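Local coordinates for peptide ABC transporter, peptide-binding protein (Thermus thermophilus, PDB 2D5W) that binds oligopeptides and probably hands them to an ABC transporter for uptake across the membrane, at residues F479-L484 with I489-K494; G504-D509 with Q535-E540. All coordinates share one frame; numbering follows the deposited sequence.

Contact 1: residues F479-L484 with I489-K494; sequences FQYKNL and IMVPTK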
loop_
_atom_site.group_PDB
_atom_site.type_symbol
_atom_site.label_atom_id
_atom_site.label_comp_id
_atom_site.label_asym_id
_atom_site.label_seq_id
_atom_site.Cartn_x
_atom_site.Cartn_y
_atom_site.Cartn_z
ATOM N N PHE A 479 -2.008 0.924 13.365
ATOM C CA PHE A 479 -1.613 0.718 14.749
ATOM C C PHE A 479 -2.736 0.585 15.757
ATOM O O PHE A 479 -2.498 0.617 16.961
ATOM C CB PHE A 479 -0.637 1.822 15.156
ATOM C CG PHE A 479 0.618 1.808 14.343
ATOM C CD1 PHE A 479 0.812 2.708 13.302
ATOM C CD2 PHE A 479 1.570 0.817 14.555
ATOM C CE1 PHE A 479 1.932 2.613 12.482
ATOM C CE2 PHE A 479 2.689 0.714 13.741
ATOM C CZ PHE A 479 2.869 1.613 12.702
ATOM N N GLN A 480 -3.962 0.421 15.278
ATOM C CA GLN A 480 -5.087 0.242 16.184
ATOM C C GLN A 480 -5.228 -1.230 16.514
ATOM O O GLN A 480 -4.972 -2.094 15.672
ATOM C CB GLN A 480 -6.402 0.666 15.537
ATOM C CG GLN A 480 -6.579 2.132 15.283
ATOM C CD GLN A 480 -7.902 2.409 14.607
ATOM O OE1 GLN A 480 -8.259 1.742 13.638
ATOM N NE2 GLN A 480 -8.636 3.393 15.110
ATOM N N TYR A 481 -5.626 -1.526 17.744
ATOM C CA TYR A 481 -5.880 -2.907 18.105
ATOM C C TYR A 481 -7.333 -3.115 17.685
ATOM O O TYR A 481 -7.678 -4.108 17.045
ATOM C CB TYR A 481 -5.738 -3.124 19.610
ATOM C CG TYR A 481 -6.385 -4.410 20.073
ATOM C CD1 TYR A 481 -5.859 -5.652 19.716
ATOM C CD2 TYR A 481 -7.557 -4.382 20.828
ATOM C CE1 TYR A 481 -6.490 -6.838 20.103
ATOM C CE2 TYR A 481 -8.193 -5.556 21.217
ATOM C CZ TYR A 481 -7.657 -6.778 20.852
ATOM O OH TYR A 481 -8.283 -7.940 21.238
ATOM N N LYS A 482 -8.176 -2.147 18.028
ATOM C CA LYS A 482 -9.589 -2.208 17.691
ATOM C C LYS A 482 -10.153 -0.821 17.416
ATOM O O LYS A 482 -9.790 0.150 18.082
ATOM C CB LYS A 482 -10.370 -2.843 18.845
ATOM C CG LYS A 482 -11.877 -2.912 18.630
ATOM C CD LYS A 482 -12.599 -3.363 19.895
ATOM C CE LYS A 482 -12.126 -4.732 20.357
ATOM N NZ LYS A 482 -12.802 -5.153 21.615
ATOM N N ASN A 483 -11.019 -0.718 16.415
ATOM C CA ASN A 483 -11.663 0.555 16.133
ATOM C C ASN A 483 -12.888 0.515 17.040
ATOM O O ASN A 483 -13.714 -0.397 16.943
ATOM C CB ASN A 483 -12.087 0.660 14.669
ATOM C CG ASN A 483 -12.772 1.976 14.367
ATOM O OD1 ASN A 483 -13.845 2.258 14.899
ATOM N ND2 ASN A 483 -12.153 2.793 13.525
ATOM N N LEU A 484 -12.993 1.494 17.929
ATOM C CA LEU A 484 -14.089 1.535 18.891
ATOM C C LEU A 484 -15.468 1.860 18.331
ATOM O O LEU A 484 -16.478 1.638 18.999
ATOM C CB LEU A 484 -13.749 2.513 20.018
ATOM C CG LEU A 484 -12.425 2.231 20.736
ATOM C CD1 LEU A 484 -12.269 3.193 21.901
ATOM C CD2 LEU A 484 -12.393 0.792 21.227
ATOM N N ILE A 489 -11.443 -5.571 15.087
ATOM C CA ILE A 489 -10.063 -5.783 15.511
ATOM C C ILE A 489 -9.181 -5.709 14.268
ATOM O O ILE A 489 -9.459 -6.354 13.255
ATOM C CB ILE A 489 -9.911 -7.143 16.218
ATOM C CG1 ILE A 489 -10.695 -7.111 17.535
ATOM C CG2 ILE A 489 -8.442 -7.446 16.475
ATOM C CD1 ILE A 489 -10.636 -8.393 18.333
ATOM N N MET A 490 -8.111 -4.926 14.358
ATOM C CA MET A 490 -7.229 -4.700 13.221
ATOM C C MET A 490 -5.917 -5.480 13.211
ATOM O O MET A 490 -5.074 -5.257 12.340
ATOM C CB MET A 490 -6.933 -3.200 13.113
ATOM C CG MET A 490 -8.142 -2.288 13.377
ATOM S SD MET A 490 -9.568 -2.501 12.272
ATOM C CE MET A 490 -8.922 -1.784 10.775
ATOM N N VAL A 491 -5.738 -6.383 14.172
ATOM C CA VAL A 491 -4.528 -7.206 14.252
ATOM C C VAL A 491 -4.868 -8.556 13.634
ATOM O O VAL A 491 -5.717 -9.279 14.147
ATOM C CB VAL A 491 -4.089 -7.414 15.717
ATOM C CG1 VAL A 491 -2.886 -8.342 15.778
ATOM C CG2 VAL A 491 -3.756 -6.070 16.351
ATOM N N PRO A 492 -4.200 -8.925 12.529
ATOM C CA PRO A 492 -4.510 -10.213 11.902
ATOM C C PRO A 492 -4.024 -11.445 12.650
ATOM O O PRO A 492 -2.827 -11.639 12.837
ATOM C CB PRO A 492 -3.881 -10.083 10.515
ATOM C CG PRO A 492 -2.692 -9.206 10.769
ATOM C CD PRO A 492 -3.221 -8.164 11.731
ATOM N N THR A 493 -4.975 -12.267 13.084
ATOM C CA THR A 493 -4.678 -13.508 13.788
ATOM C C THR A 493 -5.772 -14.500 13.429
ATOM O O THR A 493 -6.786 -14.138 12.831
ATOM C CB THR A 493 -4.702 -13.344 15.327
ATOM O OG1 THR A 493 -6.053 -13.148 15.762
ATOM C CG2 THR A 493 -3.850 -12.162 15.762
ATOM N N LYS A 494 -5.570 -15.754 13.802
ATOM C CA LYS A 494 -6.563 -16.779 13.534
ATOM C C LYS A 494 -7.884 -16.383 14.193
ATOM O O LYS A 494 -8.959 -16.631 13.647
ATOM C CB LYS A 494 -6.075 -18.119 14.088
ATOM C CG LYS A 494 -7.051 -19.271 13.928
ATOM C CD LYS A 494 -6.464 -20.562 14.485
ATOM C CE LYS A 494 -6.109 -20.425 15.959
ATOM N NZ LYS A 494 -5.494 -21.669 16.502
#
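Tyr481 and Lys482 run beside Ile489 and Met490 where the chain doubles back on itself, and a single antiparallel beta bridge between Lys482 and Ile489, their CA atoms 4.2 Å apart, is all the strand pairing the two segments have. This isolated bridge lies within the long loop between strand 463-469 and helix 509-518 of this family 5 solute-binding protein. One backbone hydrogen bond spans it: Met490 N to Tyr481 O, 2.8 Å and nearly straight at 164°, with the donor above the carbonyl plane. The same oxygen also receives a CA-H...O contact from Ile489 CA.

Among the side chains, Tyr481 and Ile489 lie alongside each other, pointing the same way. Tyr481 has its CG anti to the backbone N (chi1 163°), which brings the ring back alongside Ile489 although its CB sets off away from the other segment; Ile489 CD1 then sits 3.8 Å from Tyr481 OH, and Ile489 CG2 is 4.2 Å from Tyr481 CE1. Ile489 CG1 also meets Lys482 CE at 4.0 Å. An alanine at Ile489 would lose these branches, and the outer part of the tyrosine ring would probably be left without its aliphatic neighbour. Further in, Gln480 and Met490 also run side by side, Met490 CG 4.0 Å from Gln480 OE1, while Gln480 NE2 bonds to Thr515 OG1 of helix 509-518 and Asp512 of that helix takes the backbone N-H groups of Tyr481 and Lys482. Val491 crosses the tyrosine at about a right angle, its CG2 4.0 Å from Tyr481 CD1.

Contact 2: residues G504-D509 with Q535-E540; sequences GGWRND and QEIWAE
The indole of Trp506, in the loop leading into helix 509-518, meets the indole of Trp538 on helix 524-541 in an offset edge-to-face stack. Trp538 turns its edge to the face of Trp506: the planes stand at 77°, and the six-membered ring of Trp506 lies 5.7 Å, centroid to centroid, from the five-membered ring of Trp538. The nearest side-chain atoms are Trp506 CZ3 and Trp538 CD1, 4.2 Å apart, and Trp506 CH2 comes equally close to Trp538 CA, so the far end of the indole reaches the helix backbone itself.

Ile537, one residue back on the helix, puts its CG2 at the edge of the Trp506 ring, near the ring plane. That methyl is also 3.6 Å from Asn508 ND2 and 3.7 Å from Asn508 OD1, a van der Waals contact with the end of the amide. Asn508 is the N-cap of helix 509-518, its OD1 accepting the backbone N-H of Phe511, so the methyl of helix 524-541 packs against the start of that helix. CG anti to the backbone N (chi1 -176°) carries the amide to the methyl, while Asn508 CB lies 3.4 Å above the plane of the Trp506 ring, offset toward its rim. Straddling the cap, within the loop segment itself, Arg507 NE forms a salt bridge to Asp509 OD1 at 2.9 Å, meeting the carboxylate on its syn side, nearly in the guanidinium plane.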
loop_
_atom_site.group_PDB
_atom_site.type_symbol
_atom_site.label_atom_id
_atom_site.label_comp_id
_atom_site.label_asym_id
_atom_site.label_seq_id
_atom_site.Cartn_x
_atom_site.Cartn_y
_atom_site.Cartn_z
ATOM N N GLY A 504 2.269 -6.054 13.405
ATOM C CA GLY A 504 3.180 -6.265 14.521
ATOM C C GLY A 504 2.489 -6.551 15.847
ATOM O O GLY A 504 3.159 -6.786 16.855
ATOM N N GLY A 505 1.158 -6.495 15.858
ATOM C CA GLY A 505 0.392 -6.795 17.060
ATOM C C GLY A 505 0.411 -5.821 18.225
ATOM O O GLY A 505 0.409 -6.243 19.379
ATOM N N TRP A 506 0.406 -4.525 17.946
ATOM C CA TRP A 506 0.418 -3.526 19.009
ATOM C C TRP A 506 -0.978 -3.249 19.544
ATOM O O TRP A 506 -1.963 -3.310 18.810
ATOM C CB TRP A 506 0.999 -2.209 18.492
ATOM C CG TRP A 506 1.270 -1.181 19.567
ATOM C CD1 TRP A 506 2.039 -1.348 20.687
ATOM C CD2 TRP A 506 0.859 0.193 19.565
ATOM N NE1 TRP A 506 2.141 -0.161 21.375
ATOM C CE2 TRP A 506 1.427 0.802 20.709
ATOM C CE3 TRP A 506 0.071 0.971 18.707
ATOM C CZ2 TRP A 506 1.233 2.152 21.015
ATOM C CZ3 TRP A 506 -0.121 2.317 19.010
ATOM C CH2 TRP A 506 0.460 2.893 20.157
ATOM N N ARG A 507 -1.053 -2.952 20.835
ATOM C CA ARG A 507 -2.318 -2.591 21.454
ATOM C C ARG A 507 -2.113 -1.493 22.483
ATOM O O ARG A 507 -1.335 -1.644 23.425
ATOM C CB ARG A 507 -3.002 -3.781 22.134
ATOM C CG ARG A 507 -4.266 -3.339 22.876
ATOM C CD ARG A 507 -5.107 -4.483 23.406
ATOM N NE ARG A 507 -6.290 -3.968 24.093
ATOM C CZ ARG A 507 -7.289 -4.723 24.537
ATOM N NH1 ARG A 507 -8.321 -4.161 25.151
ATOM N NH2 ARG A 507 -7.258 -6.036 24.362
ATOM N N ASN A 508 -2.800 -0.378 22.278
ATOM C CA ASN A 508 -2.756 0.746 23.203
ATOM C C ASN A 508 -4.172 1.292 23.172
ATOM O O ASN A 508 -4.600 1.885 22.180
ATOM C CB ASN A 508 -1.754 1.807 22.747
ATOM C CG ASN A 508 -1.616 2.940 23.748
ATOM O OD1 ASN A 508 -2.499 3.788 23.871
ATOM N ND2 ASN A 508 -0.508 2.950 24.483
ATOM N N ASP A 509 -4.908 1.067 24.254
ATOM C CA ASP A 509 -6.298 1.491 24.317
ATOM C C ASP A 509 -6.521 2.985 24.159
ATOM O O ASP A 509 -7.518 3.398 23.565
ATOM C CB ASP A 509 -6.951 0.981 25.605
ATOM C CG ASP A 509 -7.058 -0.535 25.635
ATOM O OD1 ASP A 509 -6.938 -1.164 24.562
ATOM O OD2 ASP A 509 -7.272 -1.102 26.727
ATOM N N GLN A 535 -0.149 10.466 17.996
ATOM C CA GLN A 535 1.238 10.339 17.555
ATOM C C GLN A 535 2.222 10.476 18.718
ATOM O O GLN A 535 3.283 9.855 18.710
ATOM C CB GLN A 535 1.545 11.364 16.459
ATOM C CG GLN A 535 0.856 11.043 15.132
ATOM C CD GLN A 535 1.003 12.149 14.103
ATOM O OE1 GLN A 535 2.040 12.288 13.451
ATOM N NE2 GLN A 535 -0.042 12.955 13.962
ATOM N N GLU A 536 1.869 11.281 19.718
ATOM C CA GLU A 536 2.733 11.448 20.887
ATOM C C GLU A 536 2.840 10.108 21.619
ATOM O O GLU A 536 3.930 9.690 22.014
ATOM C CB GLU A 536 2.162 12.510 21.833
ATOM C CG GLU A 536 2.276 13.946 21.332
ATOM C CD GLU A 536 3.651 14.558 21.569
ATOM O OE1 GLU A 536 3.859 15.722 21.166
ATOM O OE2 GLU A 536 4.522 13.887 22.162
ATOM N N ILE A 537 1.706 9.439 21.797
ATOM C CA ILE A 537 1.686 8.143 22.465
ATOM C C ILE A 537 2.456 7.124 21.628
ATOM O O ILE A 537 3.261 6.351 22.147
ATOM C CB ILE A 537 0.236 7.651 22.661
ATOM C CG1 ILE A 537 -0.479 8.555 23.669
ATOM C CG2 ILE A 537 0.228 6.204 23.132
ATOM C CD1 ILE A 537 -1.967 8.305 23.770
ATOM N N TRP A 538 2.208 7.137 20.322
ATOM C CA TRP A 538 2.865 6.231 19.388
ATOM C C TRP A 538 4.388 6.340 19.505
ATOM O O TRP A 538 5.092 5.330 19.571
ATOM C CB TRP A 538 2.425 6.575 17.959
ATOM C CG TRP A 538 2.909 5.631 16.892
ATOM C CD1 TRP A 538 2.220 4.585 16.345
ATOM C CD2 TRP A 538 4.186 5.651 16.243
ATOM N NE1 TRP A 538 2.987 3.955 15.393
ATOM C CE2 TRP A 538 4.200 4.588 15.312
ATOM C CE3 TRP A 538 5.323 6.467 16.357
ATOM C CZ2 TRP A 538 5.308 4.316 14.500
ATOM C CZ3 TRP A 538 6.422 6.196 15.549
ATOM C CH2 TRP A 538 6.406 5.129 14.633
ATOM N N ALA A 539 4.894 7.570 19.542
ATOM C CA ALA A 539 6.332 7.796 19.628
ATOM C C ALA A 539 6.942 7.304 20.937
ATOM O O ALA A 539 8.096 6.879 20.964
ATOM C CB ALA A 539 6.648 9.272 19.423
ATOM N N GLU A 540 6.184 7.361 22.025
ATOM C CA GLU A 540 6.712 6.886 23.297
ATOM C C GLU A 540 6.831 5.366 23.303
ATOM O O GLU A 540 7.775 4.813 23.868
ATOM C CB GLU A 540 5.813 7.325 24.457
ATOM C CG GLU A 540 6.164 6.658 25.789
ATOM C CD GLU A 540 7.609 6.891 26.217
ATOM O OE1 GLU A 540 8.117 6.109 27.049
ATOM O OE2 GLU A 540 8.239 7.856 25.734
#

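Overall arrangement
Both contacts are partly buried and lie on the same side of the chain's centre, their own centres about 12 Å apart. Gln480, Met490 and Val491 in contact 1 and both tryptophans in contact 2 are buried, whereas Tyr481, Lys482 and Ile489, like Asn508 and Ile537, are partly exposed. Helix 509-518 is common to them: contact 1 rests on its side through Asp512 and Thr515, whereas contact 2 includes its capped beginning and ties it to helix 524-541. Contact 1 relies on backbone pairing and aliphatic packing, contact 2 on aromatic and methyl packing of a loop against helix 524-541. Phe479 bridges them, its O 3.1 Å from Trp506 CE3 and its ring edge-to-face with Trp538.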